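Local structure of L-serine ammonia-lyase (Rhizomucor miehei CAU432, 5C3U) at residues K41-Q46 with K52-G57; C88-G93 with R113-H118; R268-D273 with L288-L293. The protein is a pyridoxal-phosphate-dependent enzyme, built from two alpha/beta domains, that carries its cofactor covalently bound to a lysine. One frame throughout, in Å; residues are numbered along the deposited sequence.

Contact 1: K41-Q46 with K52-G57; sequences KMENIQ and KMRGIG. With PLP (pyridoxal-5'-phosphate), chain B.
R54 grips the carboxylate of E43 side-on, in a buried salt bridge two residues along the helix from the cofactor lysine. It joins a strand of the six-stranded mixed sheet to the helix that follows it, in the fold of the pyridoxal-phosphate-dependent enzymes. R54 NE donates to E43 OE1 at 2.7 Å, and R54 NH1 donates to E43 OE2 at 2.9 Å. The two groups are not coplanar; their planes lie 41° apart. OE2 receives NH1 through its syn lone pair, while OE1 is met by NE from above the carboxylate plane. The R54 chain is extended from CG to NE, which carries the guanidinium across from the helix to the end of strand 37-42.

Q46 gives OE1 a second donor. Its NE2 bonds to E43 OE1 at 3.0 Å, arriving from the opposite face of the carboxylate to R54 NE. The same NE2 lies over one face of the guanidinium, with the amide turned almost perpendicular to it (86°). Q46 OE1 accepts from the backbone N of V20, which fixes the rotation of the amide. Nearer the backbone, Q46 CB packs on M53 CB.

The next shell probably offsets the two like charges: K41 NZ stands 4.2 Å from R54 NH1, and E162 forms salt bridges with both K41 NZ and R54 NH2. K41 NZ also donates to Q166. T22 OG1 hydrogen-bonds to E43 OE2. These buried partners would be expected to keep E43 ionised.

The arrangement ties the end of strand 37-42 and the 3-10 segment 43-45 to helix 52-67. The side chain of K52 sets off away from 41-46 and carries pyridoxal-5'-phosphate. Its NZ is covalently bonded to PLP C4A at 1.6 Å and makes a weak hydrogen bond to PLP O3 at 2.6 Å.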
ATOM      1  N   LYS A  41     -10.320  -6.075   3.443  1.00 27.38           N
ATOM      2  CA  LYS A  41      -9.978  -5.042   4.430  1.00 26.55           C
ATOM      3  C   LYS A  41      -9.881  -3.693   3.702  1.00 27.38           C
ATOM      4  O   LYS A  41      -8.983  -3.486   2.888  1.00 25.57           O
ATOM      5  CB  LYS A  41      -8.662  -5.414   5.139  1.00 26.06           C
ATOM      6  CG  LYS A  41      -8.235  -4.471   6.253  1.00 26.64           C
ATOM      7  CD  LYS A  41      -9.322  -4.309   7.313  1.00 26.51           C
ATOM      8  CE  LYS A  41      -8.727  -3.685   8.571  1.00 26.24           C
ATOM      9  NZ  LYS A  41      -9.795  -3.348   9.563  1.00 25.52           N
ATOM     10  N   MET A  42     -10.833  -2.791   3.965  1.00 26.28           N
ATOM     11  CA  MET A  42     -11.060  -1.616   3.117  1.00 27.74           C
ATOM     12  C   MET A  42     -10.288  -0.342   3.514  1.00 28.78           C
ATOM     13  O   MET A  42     -10.860   0.605   4.056  1.00 27.69           O
ATOM     14  CB  MET A  42     -12.571  -1.295   3.035  1.00 29.17           C
ATOM     15  CG  MET A  42     -13.423  -2.479   2.578  1.00 30.44           C
ATOM     16  SD  MET A  42     -12.978  -3.018   0.914  1.00 36.14           S
ATOM     17  CE  MET A  42     -13.498  -1.574  -0.010  1.00 34.35           C
ATOM     18  N   GLU A  43      -9.004  -0.302   3.183  1.00 26.78           N
ATOM     19  CA  GLU A  43      -8.165   0.878   3.470  1.00 28.37           C
ATOM     20  C   GLU A  43      -8.446   2.146   2.633  1.00 27.18           C
ATOM     21  O   GLU A  43      -7.903   3.234   2.918  1.00 25.97           O
ATOM     22  CB  GLU A  43      -6.690   0.456   3.412  1.00 27.26           C
ATOM     23  CG  GLU A  43      -6.371  -0.658   4.402  1.00 28.51           C
ATOM     24  CD  GLU A  43      -6.605  -0.227   5.851  1.00 30.47           C
ATOM     25  OE1 GLU A  43      -5.966   0.754   6.288  1.00 30.22           O
ATOM     26  OE2 GLU A  43      -7.419  -0.872   6.549  1.00 29.75           O
ATOM     27  N   ASN A  44      -9.288   2.023   1.601  1.00 27.95           N
ATOM     28  CA  ASN A  44      -9.700   3.191   0.817  1.00 30.29           C
ATOM     29  C   ASN A  44     -10.539   4.154   1.640  1.00 30.11           C
ATOM     30  O   ASN A  44     -10.745   5.299   1.244  1.00 33.26           O
ATOM     31  CB  ASN A  44     -10.457   2.766  -0.453  1.00 31.69           C
ATOM     32  CG  ASN A  44     -11.638   1.844  -0.154  1.00 35.46           C
ATOM     33  OD1 ASN A  44     -11.546   0.943   0.686  1.00 36.73           O
ATOM     34  ND2 ASN A  44     -12.748   2.055  -0.853  1.00 34.76           N
ATOM     35  N   ILE A  45     -11.007   3.683   2.794  1.00 29.55           N
ATOM     36  CA  ILE A  45     -11.833   4.478   3.721  1.00 30.21           C
ATOM     37  C   ILE A  45     -10.990   5.374   4.661  1.00 29.21           C
ATOM     38  O   ILE A  45     -11.508   6.284   5.320  1.00 28.57           O
ATOM     39  CB  ILE A  45     -12.765   3.552   4.558  1.00 32.91           C
ATOM     40  CG1 ILE A  45     -13.726   2.789   3.640  1.00 38.01           C
ATOM     41  CG2 ILE A  45     -13.572   4.340   5.600  1.00 38.50           C
ATOM     42  CD1 ILE A  45     -14.579   3.688   2.769  1.00 38.69           C
ATOM     43  N   GLN A  46      -9.690   5.126   4.715  1.00 25.25           N
ATOM     44  CA  GLN A  46      -8.788   5.954   5.527  1.00 25.03           C
ATOM     45  C   GLN A  46      -8.840   7.409   5.098  1.00 25.10           C
ATOM     46  O   GLN A  46      -9.022   7.695   3.900  1.00 25.73           O
ATOM     47  CB  GLN A  46      -7.342   5.469   5.375  1.00 22.57           C
ATOM     48  CG  GLN A  46      -7.048   4.121   6.005  1.00 24.04           C
ATOM     49  CD  GLN A  46      -7.110   4.122   7.524  1.00 24.18           C
ATOM     50  OE1 GLN A  46      -7.300   5.154   8.161  1.00 26.44           O
ATOM     51  NE2 GLN A  46      -6.948   2.950   8.107  1.00 26.28           N
ATOM     52  N   LYS A  52      -1.688   4.204   3.522  1.00 20.32           N
ATOM     53  CA  LYS A  52      -0.586   5.069   3.957  1.00 21.44           C
ATOM     54  C   LYS A  52      -0.921   5.838   5.209  1.00 23.03           C
ATOM     55  O   LYS A  52      -0.031   6.141   6.013  1.00 23.45           O
ATOM     56  CB  LYS A  52      -0.105   6.042   2.858  1.00 21.93           C
ATOM     57  CG  LYS A  52       0.538   5.358   1.652  1.00 22.88           C
ATOM     58  CD  LYS A  52       1.836   4.687   2.120  1.00 23.21           C
ATOM     59  CE  LYS A  52       2.741   4.360   0.953  1.00 24.85           C
ATOM     60  NZ  LYS A  52       1.987   3.600  -0.080  1.00 24.91           N
ATOM     61  N   MET A  53      -2.203   6.160   5.395  1.00 23.75           N
ATOM     62  CA  MET A  53      -2.621   6.839   6.616  1.00 24.85           C
ATOM     63  C   MET A  53      -2.144   6.123   7.902  1.00 25.41           C
ATOM     64  O   MET A  53      -1.817   6.788   8.896  1.00 24.98           O
ATOM     65  CB  MET A  53      -4.138   7.019   6.599  1.00 28.86           C
ATOM     66  CG  MET A  53      -4.682   8.287   7.223  1.00 32.74           C
ATOM     67  SD  MET A  53      -3.867   9.829   6.748  1.00 41.00           S
ATOM     68  CE  MET A  53      -3.087   9.892   8.301  1.00 23.80           C
ATOM     69  N   ARG A  54      -2.053   4.787   7.892  1.00 23.87           N
ATOM     70  CA  ARG A  54      -1.580   4.057   9.086  1.00 23.46           C
ATOM     71  C   ARG A  54      -0.090   4.307   9.316  1.00 23.13           C
ATOM     72  O   ARG A  54       0.306   4.841  10.369  1.00 24.06           O
ATOM     73  CB  ARG A  54      -1.829   2.541   8.973  1.00 23.58           C
ATOM     74  CG  ARG A  54      -3.303   2.163   8.895  1.00 25.10           C
ATOM     75  CD  ARG A  54      -3.475   0.656   8.835  1.00 25.68           C
ATOM     76  NE  ARG A  54      -4.882   0.311   8.666  1.00 27.84           N
ATOM     77  CZ  ARG A  54      -5.727   0.071   9.664  1.00 26.15           C
ATOM     78  NH1 ARG A  54      -6.987  -0.225   9.371  1.00 25.25           N
ATOM     79  NH2 ARG A  54      -5.322   0.111  10.941  1.00 24.58           N
ATOM     80  N   GLY A  55       0.738   3.879   8.357  1.00 22.78           N
ATOM     81  CA  GLY A  55       2.193   4.008   8.486  1.00 22.91           C
ATOM     82  C   GLY A  55       2.642   5.449   8.557  1.00 23.15           C
ATOM     83  O   GLY A  55       3.414   5.838   9.457  1.00 23.45           O
ATOM     84  N   ILE A  56       2.169   6.253   7.592  1.00 23.77           N
ATOM     85  CA  ILE A  56       2.613   7.646   7.471  1.00 25.14           C
ATOM     86  C   ILE A  56       2.069   8.476   8.628  1.00 24.65           C
ATOM     87  O   ILE A  56       2.792   9.314   9.181  1.00 24.41           O
ATOM     88  CB  ILE A  56       2.280   8.250   6.087  1.00 24.95           C
ATOM     89  CG1 ILE A  56       2.883   7.382   4.974  1.00 28.59           C
ATOM     90  CG2 ILE A  56       2.713   9.717   5.994  1.00 28.81           C
ATOM     91  CD1 ILE A  56       4.387   7.199   5.071  1.00 29.04           C
ATOM     92  N   GLY A  57       0.825   8.203   9.026  1.00 24.86           N
ATOM     93  CA  GLY A  57       0.211   8.799  10.223  1.00 24.64           C
ATOM     94  C   GLY A  57       1.058   8.611  11.468  1.00 24.79           C
ATOM     95  O   GLY A  57       1.275   9.555  12.219  1.00 25.90           O
TER
HETATM   96  N1  PLP B 401      -0.965  -0.109  -2.259  1.00 26.72           N
HETATM   97  C2  PLP B 401      -1.139   1.221  -2.161  1.00 26.55           C
HETATM   98  C2A PLP B 401      -2.331   1.919  -2.771  1.00 26.39           C
HETATM   99  C3  PLP B 401      -0.134   2.017  -1.453  1.00 26.84           C
HETATM  100  O3  PLP B 401      -0.285   3.374  -1.332  1.00 28.00           O
HETATM  101  C4  PLP B 401       1.006   1.287  -0.858  1.00 27.32           C
HETATM  102  C4A PLP B 401       2.029   2.031  -0.107  1.00 27.96           C
HETATM  103  C5  PLP B 401       1.098  -0.186  -1.030  1.00 28.88           C
HETATM  104  C6  PLP B 401       0.067  -0.811  -1.738  1.00 27.81           C
HETATM  105  C5A PLP B 401       2.253  -1.008  -0.454  1.00 29.08           C
HETATM  106  O4P PLP B 401       3.369  -0.148  -0.260  1.00 29.63           O
HETATM  107  P   PLP B 401       4.767  -0.479   0.489  1.00 24.57           P
HETATM  108  O1P PLP B 401       4.590  -0.212   1.943  1.00 26.22           O
HETATM  109  O2P PLP B 401       5.188  -1.919   0.149  1.00 25.29           O
HETATM  110  O3P PLP B 401       5.625   0.516  -0.210  1.00 26.21           O

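Contact 2: C88-G93 with R113-H118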
ATOM      1  N   CYS A  88      -1.860  14.797   7.205  1.00 22.16           N
ATOM      2  CA  CYS A  88      -1.312  14.817   8.581  1.00 25.52           C
ATOM      3  C   CYS A  88      -0.778  16.202   8.962  1.00 25.43           C
ATOM      4  O   CYS A  88      -0.928  16.640  10.096  1.00 25.65           O
ATOM      5  CB  CYS A  88      -0.184  13.767   8.738  1.00 26.28           C
ATOM      6  SG  CYS A  88      -0.801  12.065   8.635  1.00 30.84           S
ATOM      7  N   ALA A  89      -0.166  16.905   8.005  1.00 24.72           N
ATOM      8  CA  ALA A  89       0.446  18.175   8.319  1.00 26.43           C
ATOM      9  C   ALA A  89      -0.687  19.132   8.680  1.00 27.13           C
ATOM     10  O   ALA A  89      -0.591  19.865   9.670  1.00 27.15           O
ATOM     11  CB  ALA A  89       1.228  18.691   7.132  1.00 26.04           C
ATOM     12  N   ARG A  90      -1.771  19.096   7.908  1.00 26.72           N
ATOM     13  CA  ARG A  90      -2.921  19.955   8.240  1.00 29.21           C
ATOM     14  C   ARG A  90      -3.513  19.610   9.632  1.00 29.11           C
ATOM     15  O   ARG A  90      -3.823  20.519  10.420  1.00 30.37           O
ATOM     16  CB  ARG A  90      -3.985  19.941   7.127  1.00 32.88           C
ATOM     17  CG  ARG A  90      -5.292  20.626   7.535  1.00 37.60           C
ATOM     18  CD  ARG A  90      -6.323  20.740   6.416  1.00 42.71           C
ATOM     19  NE  ARG A  90      -6.826  19.451   5.914  1.00 46.87           N
ATOM     20  CZ  ARG A  90      -7.922  18.821   6.347  1.00 50.17           C
ATOM     21  NH1 ARG A  90      -8.279  17.653   5.798  1.00 45.10           N
ATOM     22  NH2 ARG A  90      -8.654  19.337   7.330  1.00 50.85           N
ATOM     23  N   GLN A  91      -3.638  18.321   9.951  1.00 26.75           N
ATOM     24  CA  GLN A  91      -4.217  17.882  11.239  1.00 27.94           C
ATOM     25  C   GLN A  91      -3.315  18.248  12.408  1.00 29.49           C
ATOM     26  O   GLN A  91      -3.798  18.617  13.478  1.00 30.01           O
ATOM     27  CB  GLN A  91      -4.451  16.376  11.273  1.00 29.35           C
ATOM     28  CG  GLN A  91      -5.582  15.884  10.385  1.00 33.10           C
ATOM     29  CD  GLN A  91      -6.884  16.604  10.660  1.00 37.28           C
ATOM     30  OE1 GLN A  91      -7.439  16.496  11.746  1.00 40.71           O
ATOM     31  NE2 GLN A  91      -7.373  17.340   9.671  1.00 41.64           N
ATOM     32  N   LEU A  92      -2.002  18.158  12.178  1.00 27.53           N
ATOM     33  CA  LEU A  92      -0.999  18.432  13.213  1.00 28.90           C
ATOM     34  C   LEU A  92      -0.591  19.907  13.329  1.00 29.53           C
ATOM     35  O   LEU A  92       0.129  20.278  14.262  1.00 30.22           O
ATOM     36  CB  LEU A  92       0.239  17.540  13.011  1.00 27.82           C
ATOM     37  CG  LEU A  92      -0.062  16.037  13.089  1.00 27.91           C
ATOM     38  CD1 LEU A  92       1.105  15.222  12.537  1.00 27.96           C
ATOM     39  CD2 LEU A  92      -0.420  15.598  14.511  1.00 31.04           C
ATOM     40  N   GLY A  93      -1.050  20.742  12.397  1.00 30.53           N
ATOM     41  CA  GLY A  93      -0.672  22.162  12.358  1.00 32.65           C
ATOM     42  C   GLY A  93       0.784  22.431  11.982  1.00 33.45           C
ATOM     43  O   GLY A  93       1.440  23.293  12.582  1.00 34.06           O
ATOM     44  N   ARG A 113      -3.150  21.217  -2.333  1.00 30.90           N
ATOM     45  CA  ARG A 113      -3.333  22.672  -2.177  1.00 33.15           C
ATOM     46  C   ARG A 113      -4.401  23.017  -1.144  1.00 32.37           C
ATOM     47  O   ARG A 113      -4.195  23.894  -0.308  1.00 32.38           O
ATOM     48  CB  ARG A 113      -3.707  23.329  -3.499  1.00 33.92           C
ATOM     49  CG  ARG A 113      -2.589  23.417  -4.517  1.00 39.28           C
ATOM     50  CD  ARG A 113      -3.076  24.215  -5.723  1.00 41.95           C
ATOM     51  NE  ARG A 113      -2.469  23.750  -6.969  1.00 49.64           N
ATOM     52  CZ  ARG A 113      -3.083  23.000  -7.886  1.00 51.62           C
ATOM     53  NH1 ARG A 113      -2.426  22.628  -8.975  1.00 54.31           N
ATOM     54  NH2 ARG A 113      -4.351  22.624  -7.724  1.00 54.06           N
ATOM     55  N   THR A 114      -5.529  22.321  -1.196  1.00 31.97           N
ATOM     56  CA  THR A 114      -6.612  22.546  -0.235  1.00 31.46           C
ATOM     57  C   THR A 114      -6.160  22.320   1.213  1.00 30.84           C
ATOM     58  O   THR A 114      -6.612  23.010   2.118  1.00 29.03           O
ATOM     59  CB  THR A 114      -7.826  21.666  -0.570  1.00 35.21           C
ATOM     60  OG1 THR A 114      -8.357  22.075  -1.839  1.00 33.14           O
ATOM     61  CG2 THR A 114      -8.913  21.747   0.524  1.00 34.13           C
ATOM     62  N   ASP A 115      -5.247  21.367   1.423  1.00 29.43           N
ATOM     63  CA  ASP A 115      -4.704  21.076   2.743  1.00 31.75           C
ATOM     64  C   ASP A 115      -3.819  22.214   3.249  1.00 31.32           C
ATOM     65  O   ASP A 115      -3.506  22.284   4.434  1.00 33.45           O
ATOM     66  CB  ASP A 115      -3.842  19.797   2.684  1.00 33.67           C
ATOM     67  CG  ASP A 115      -4.667  18.515   2.681  1.00 39.29           C
ATOM     68  OD1 ASP A 115      -5.826  18.543   3.137  1.00 42.77           O
ATOM     69  OD2 ASP A 115      -4.138  17.458   2.243  1.00 40.57           O
ATOM     70  N   GLY A 116      -3.397  23.082   2.340  1.00 29.46           N
ATOM     71  CA  GLY A 116      -2.496  24.184   2.674  1.00 30.72           C
ATOM     72  C   GLY A 116      -1.014  23.856   2.532  1.00 30.90           C
ATOM     73  O   GLY A 116      -0.150  24.636   2.972  1.00 29.08           O
ATOM     74  N   SER A 117      -0.708  22.708   1.921  1.00 29.76           N
ATOM     75  CA  SER A 117       0.678  22.344   1.651  1.00 29.07           C
ATOM     76  C   SER A 117       1.267  23.222   0.562  1.00 29.81           C
ATOM     77  O   SER A 117       0.538  23.763  -0.265  1.00 32.00           O
ATOM     78  CB  SER A 117       0.782  20.896   1.183  1.00 28.80           C
ATOM     79  OG  SER A 117       0.229  20.010   2.123  1.00 29.89           O
ATOM     80  N   HIS A 118       2.585  23.343   0.558  1.00 28.16           N
ATOM     81  CA  HIS A 118       3.293  23.969  -0.554  1.00 30.98           C
ATOM     82  C   HIS A 118       3.628  22.953  -1.600  1.00 31.66           C
ATOM     83  O   HIS A 118       4.427  22.043  -1.373  1.00 32.26           O
ATOM     84  CB  HIS A 118       4.499  24.739  -0.037  1.00 34.87           C
ATOM     85  CG  HIS A 118       4.123  25.745   1.019  1.00 38.55           C
ATOM     86  ND1 HIS A 118       4.294  25.516   2.336  1.00 42.14           N
ATOM     87  CD2 HIS A 118       3.491  26.987   0.914  1.00 42.26           C
ATOM     88  CE1 HIS A 118       3.829  26.572   3.042  1.00 42.77           C
ATOM     89  NE2 HIS A 118       3.339  27.472   2.170  1.00 43.19           N
TER
HETATM   90  O   HOH W   1      -7.415  15.933   3.184  1.00 49.86           O
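D115 OD1 takes two donors: R90 NE and a water. The bond from R90 NE to D115 OD1 is 3.1 Å long, with an N-H...O angle of 155°, and forms a salt bridge. The water donates to D115 OD1 and accepts from R90 NH1 at 3.2 Å. It therefore joins the two groups a second time, on the NH1 side of the arginine. D115 OD1 lies at the guanidinium edge, near its plane, yet NE meets this oxygen from above the carboxylate plane. The two planes are 24° apart.

R90 reaches D115 with CG anti to its backbone N (chi1 170°) and a bend at chi3. Its aliphatic part passes the backbone of D115, with CB 3.6 Å from D115 O. One face of its guanidinium is met by NE2 of the next residue, Q91. The other carboxylate oxygen, D115 OD2, hydrogen-bonds to S86 OG, so S86 and R90, four residues apart on helix 79-92, each hold one oxygen of D115.

G116 follows with positive phi in a Schellman motif, its N bonded to R113 O at 2.9 Å.

This is a surface contact. It joins the last turn of helix 79-92 to the turn between helix 106-114 and strand 118-121. A89 and S117 both pack on A96 of strand 95-100, which pairs with strand 118-121 in the four-stranded parallel sheet.

Contact 3: R268-D273 with L288-L293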
ATOM      1  N   ARG A 268     -11.192  -3.092 -12.613  1.00 20.09           N
ATOM      2  CA  ARG A 268     -12.467  -2.966 -13.327  1.00 20.34           C
ATOM      3  C   ARG A 268     -13.524  -3.796 -12.606  1.00 20.52           C
ATOM      4  O   ARG A 268     -14.629  -3.316 -12.364  1.00 20.66           O
ATOM      5  CB  ARG A 268     -12.321  -3.442 -14.748  1.00 21.42           C
ATOM      6  CG  ARG A 268     -13.639  -3.484 -15.508  1.00 24.08           C
ATOM      7  CD  ARG A 268     -13.452  -4.082 -16.886  1.00 24.41           C
ATOM      8  NE  ARG A 268     -13.184  -5.519 -16.835  1.00 25.72           N
ATOM      9  CZ  ARG A 268     -14.133  -6.455 -16.767  1.00 27.12           C
ATOM     10  NH1 ARG A 268     -15.415  -6.113 -16.716  1.00 26.92           N
ATOM     11  NH2 ARG A 268     -13.802  -7.730 -16.733  1.00 27.66           N
ATOM     12  N   LEU A 269     -13.170  -5.027 -12.254  1.00 20.12           N
ATOM     13  CA  LEU A 269     -14.126  -5.953 -11.589  1.00 20.09           C
ATOM     14  C   LEU A 269     -14.533  -5.471 -10.211  1.00 22.13           C
ATOM     15  O   LEU A 269     -15.712  -5.566  -9.855  1.00 22.89           O
ATOM     16  CB  LEU A 269     -13.533  -7.366 -11.509  1.00 20.05           C
ATOM     17  CG  LEU A 269     -13.552  -8.038 -12.893  1.00 21.19           C
ATOM     18  CD1 LEU A 269     -12.715  -9.323 -12.799  1.00 22.13           C
ATOM     19  CD2 LEU A 269     -14.954  -8.349 -13.377  1.00 23.24           C
ATOM     20  N   PHE A 270     -13.571  -4.940  -9.450  1.00 21.08           N
ATOM     21  CA  PHE A 270     -13.875  -4.364  -8.149  1.00 21.16           C
ATOM     22  C   PHE A 270     -14.793  -3.133  -8.251  1.00 22.29           C
ATOM     23  O   PHE A 270     -15.671  -2.933  -7.404  1.00 23.57           O
ATOM     24  CB  PHE A 270     -12.590  -3.974  -7.442  1.00 22.37           C
ATOM     25  CG  PHE A 270     -12.745  -3.831  -5.956  1.00 23.84           C
ATOM     26  CD1 PHE A 270     -13.113  -4.930  -5.167  1.00 25.30           C
ATOM     27  CD2 PHE A 270     -12.553  -2.610  -5.349  1.00 23.96           C
ATOM     28  CE1 PHE A 270     -13.243  -4.794  -3.792  1.00 26.12           C
ATOM     29  CE2 PHE A 270     -12.682  -2.475  -3.972  1.00 24.36           C
ATOM     30  CZ  PHE A 270     -13.017  -3.560  -3.199  1.00 24.88           C
ATOM     31  N   ALA A 271     -14.590  -2.312  -9.274  1.00 21.62           N
ATOM     32  CA  ALA A 271     -15.476  -1.142  -9.479  1.00 21.97           C
ATOM     33  C   ALA A 271     -16.909  -1.628  -9.777  1.00 24.34           C
ATOM     34  O   ALA A 271     -17.877  -1.081  -9.271  1.00 25.53           O
ATOM     35  CB  ALA A 271     -14.950  -0.277 -10.617  1.00 23.16           C
ATOM     36  N   GLU A 272     -17.043  -2.643 -10.624  1.00 24.13           N
ATOM     37  CA  GLU A 272     -18.369  -3.184 -10.950  1.00 25.21           C
ATOM     38  C   GLU A 272     -19.040  -3.878  -9.746  1.00 25.89           C
ATOM     39  O   GLU A 272     -20.234  -3.686  -9.495  1.00 26.83           O
ATOM     40  CB  GLU A 272     -18.273  -4.126 -12.158  1.00 26.25           C
ATOM     41  CG  GLU A 272     -17.733  -3.476 -13.437  1.00 27.14           C
ATOM     42  CD  GLU A 272     -18.689  -2.461 -14.077  1.00 34.51           C
ATOM     43  OE1 GLU A 272     -19.489  -1.801 -13.377  1.00 36.34           O
ATOM     44  OE2 GLU A 272     -18.640  -2.326 -15.317  1.00 38.05           O
ATOM     45  N   ASP A 273     -18.267  -4.657  -8.989  1.00 25.83           N
ATOM     46  CA  ASP A 273     -18.800  -5.457  -7.888  1.00 26.72           C
ATOM     47  C   ASP A 273     -19.069  -4.658  -6.608  1.00 28.17           C
ATOM     48  O   ASP A 273     -20.149  -4.779  -6.007  1.00 28.23           O
ATOM     49  CB  ASP A 273     -17.843  -6.599  -7.547  1.00 29.49           C
ATOM     50  CG  ASP A 273     -17.831  -7.686  -8.598  1.00 35.50           C
ATOM     51  OD1 ASP A 273     -18.810  -7.791  -9.377  1.00 38.14           O
ATOM     52  OD2 ASP A 273     -16.835  -8.435  -8.644  1.00 37.53           O
ATOM     53  N   LEU A 288      -5.552 -12.012  -7.477  1.00 26.31           N
ATOM     54  CA  LEU A 288      -5.380 -13.413  -7.079  1.00 28.58           C
ATOM     55  C   LEU A 288      -6.731 -14.082  -6.852  1.00 28.93           C
ATOM     56  O   LEU A 288      -6.893 -15.274  -7.118  1.00 29.87           O
ATOM     57  CB  LEU A 288      -4.489 -13.557  -5.852  1.00 29.54           C
ATOM     58  CG  LEU A 288      -3.049 -13.058  -5.989  1.00 30.37           C
ATOM     59  CD1 LEU A 288      -2.259 -13.586  -4.811  1.00 30.95           C
ATOM     60  CD2 LEU A 288      -2.406 -13.511  -7.294  1.00 34.49           C
ATOM     61  N   CYS A 289      -7.714 -13.303  -6.396  1.00 28.79           N
ATOM     62  CA  CYS A 289      -9.051 -13.844  -6.177  1.00 28.19           C
ATOM     63  C   CYS A 289      -9.848 -13.940  -7.464  1.00 28.52           C
ATOM     64  O   CYS A 289     -10.436 -14.990  -7.768  1.00 30.58           O
ATOM     65  CB  CYS A 289      -9.793 -13.018  -5.122  1.00 31.03           C
ATOM     66  SG  CYS A 289      -8.992 -13.181  -3.511  1.00 35.70           S
ATOM     67  N   TYR A 290      -9.852 -12.852  -8.229  1.00 27.54           N
ATOM     68  CA  TYR A 290     -10.611 -12.786  -9.469  1.00 27.88           C
ATOM     69  C   TYR A 290     -10.148 -13.807 -10.509  1.00 30.77           C
ATOM     70  O   TYR A 290     -10.961 -14.348 -11.252  1.00 30.45           O
ATOM     71  CB  TYR A 290     -10.574 -11.372 -10.042  1.00 28.35           C
ATOM     72  CG  TYR A 290     -11.533 -10.428  -9.358  1.00 28.20           C
ATOM     73  CD1 TYR A 290     -12.897 -10.729  -9.298  1.00 29.24           C
ATOM     74  CD2 TYR A 290     -11.086  -9.216  -8.790  1.00 28.80           C
ATOM     75  CE1 TYR A 290     -13.794  -9.861  -8.692  1.00 30.33           C
ATOM     76  CE2 TYR A 290     -11.983  -8.348  -8.176  1.00 29.83           C
ATOM     77  CZ  TYR A 290     -13.333  -8.680  -8.141  1.00 28.72           C
ATOM     78  OH  TYR A 290     -14.265  -7.848  -7.562  1.00 31.22           O
ATOM     79  N   THR A 291      -8.854 -14.092 -10.536  1.00 30.45           N
ATOM     80  CA  THR A 291      -8.324 -15.096 -11.463  1.00 31.81           C
ATOM     81  C   THR A 291      -8.330 -16.522 -10.902  1.00 33.72           C
ATOM     82  O   THR A 291      -8.014 -17.458 -11.637  1.00 36.48           O
ATOM     83  CB  THR A 291      -6.862 -14.806 -11.860  1.00 31.30           C
ATOM     84  OG1 THR A 291      -6.033 -14.915 -10.694  1.00 29.70           O
ATOM     85  CG2 THR A 291      -6.712 -13.416 -12.518  1.00 33.20           C
ATOM     86  N   HIS A 292      -8.613 -16.687  -9.608  1.00 31.50           N
ATOM     87  CA  HIS A 292      -8.575 -18.001  -8.948  1.00 35.01           C
ATOM     88  C   HIS A 292      -7.157 -18.485  -8.721  1.00 33.91           C
ATOM     89  O   HIS A 292      -6.942 -19.596  -8.217  1.00 35.81           O
ATOM     90  CB  HIS A 292      -9.389 -19.060  -9.729  1.00 35.08           C
ATOM     91  CG  HIS A 292     -10.885 -18.815  -9.753  1.00 39.53           C
ATOM     92  ND1 HIS A 292     -11.429 -17.582  -9.793  1.00 41.47           N
ATOM     93  CD2 HIS A 292     -11.956 -19.716  -9.784  1.00 37.57           C
ATOM     94  CE1 HIS A 292     -12.772 -17.682  -9.820  1.00 39.96           C
ATOM     95  NE2 HIS A 292     -13.094 -18.988  -9.816  1.00 41.85           N
ATOM     96  N   LEU A 293      -6.166 -17.659  -9.055  1.00 31.49           N
ATOM     97  CA  LEU A 293      -4.772 -18.054  -8.822  1.00 31.99           C
ATOM     98  C   LEU A 293      -4.488 -18.347  -7.351  1.00 32.74           C
ATOM     99  O   LEU A 293      -3.585 -19.133  -7.040  1.00 34.48           O
ATOM    100  CB  LEU A 293      -3.785 -17.028  -9.385  1.00 31.30           C
ATOM    101  CG  LEU A 293      -3.537 -17.188 -10.885  1.00 30.75           C
ATOM    102  CD1 LEU A 293      -2.785 -16.003 -11.463  1.00 30.96           C
ATOM    103  CD2 LEU A 293      -2.772 -18.475 -11.168  1.00 32.58           C
TER
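Helix 260-274 packs against helix 280-290 through a CH-pi contact and one hydrogen bond, both made by Y290. This is helix-to-helix packing beside the six-stranded mixed sheet of the alpha/beta fold. L269 CB sits over the centre of the Y290 ring, 3.7 Å from its centroid and 14° off the ring normal. L269 CD1 lies over the rim of the ring at its CG-CD1 bond, 3.8 Å from Y290 CG. L269 and Y290 run antiparallel as they overlap. Y290 CG lies anti to its carbonyl carbon (chi1 -79°), and the ring reaches out to lie alongside helix 260-274.

Beyond L269, the phenol meets D273, one helical turn further on. Y290 OH donates to D273 OD2 on the anti side of the carboxylate, which is turned 38° from the ring. The F270 ring comes to the hydroxyl with its edge, CD1 3.9 Å from Y290 OH, which lies near the plane of the F270 ring. F270 itself faces inward and reaches the mixed sheet, packing against L40 and M42 of strand 37-42.

Y290 also touches A266 of helix 260-274 and L30 of helix 28-34. The shortest polar link between the two segments remains Y290 OH to D273 OD2, at 2.8 Å.

How the contacts relate
Contact 1 is fully buried, contact 3 partly buried, and contact 2 lies at the surface. Contacts 2 and 3 stand on opposite sides of the chain's centre, with centres about 35 Å apart; contact 1 touches both. Toward contact 2, G57 CA packs on C88 SG at 3.8 Å, joining helices 52-67 and 79-92. Toward contact 3, M42 CE meets F270 CZ at 3.8 Å. Chemistry follows place. Contacts 1 and 2 both pair an arginine with a carboxylate, but further protein side chains surround the buried pair, whereas at the surface a water bridges arginine and aspartate, with S86 as a further partner. Contact 3 has no salt bridge: a tyrosine gives its ring face to a leucine and its hydroxyl to an aspartate.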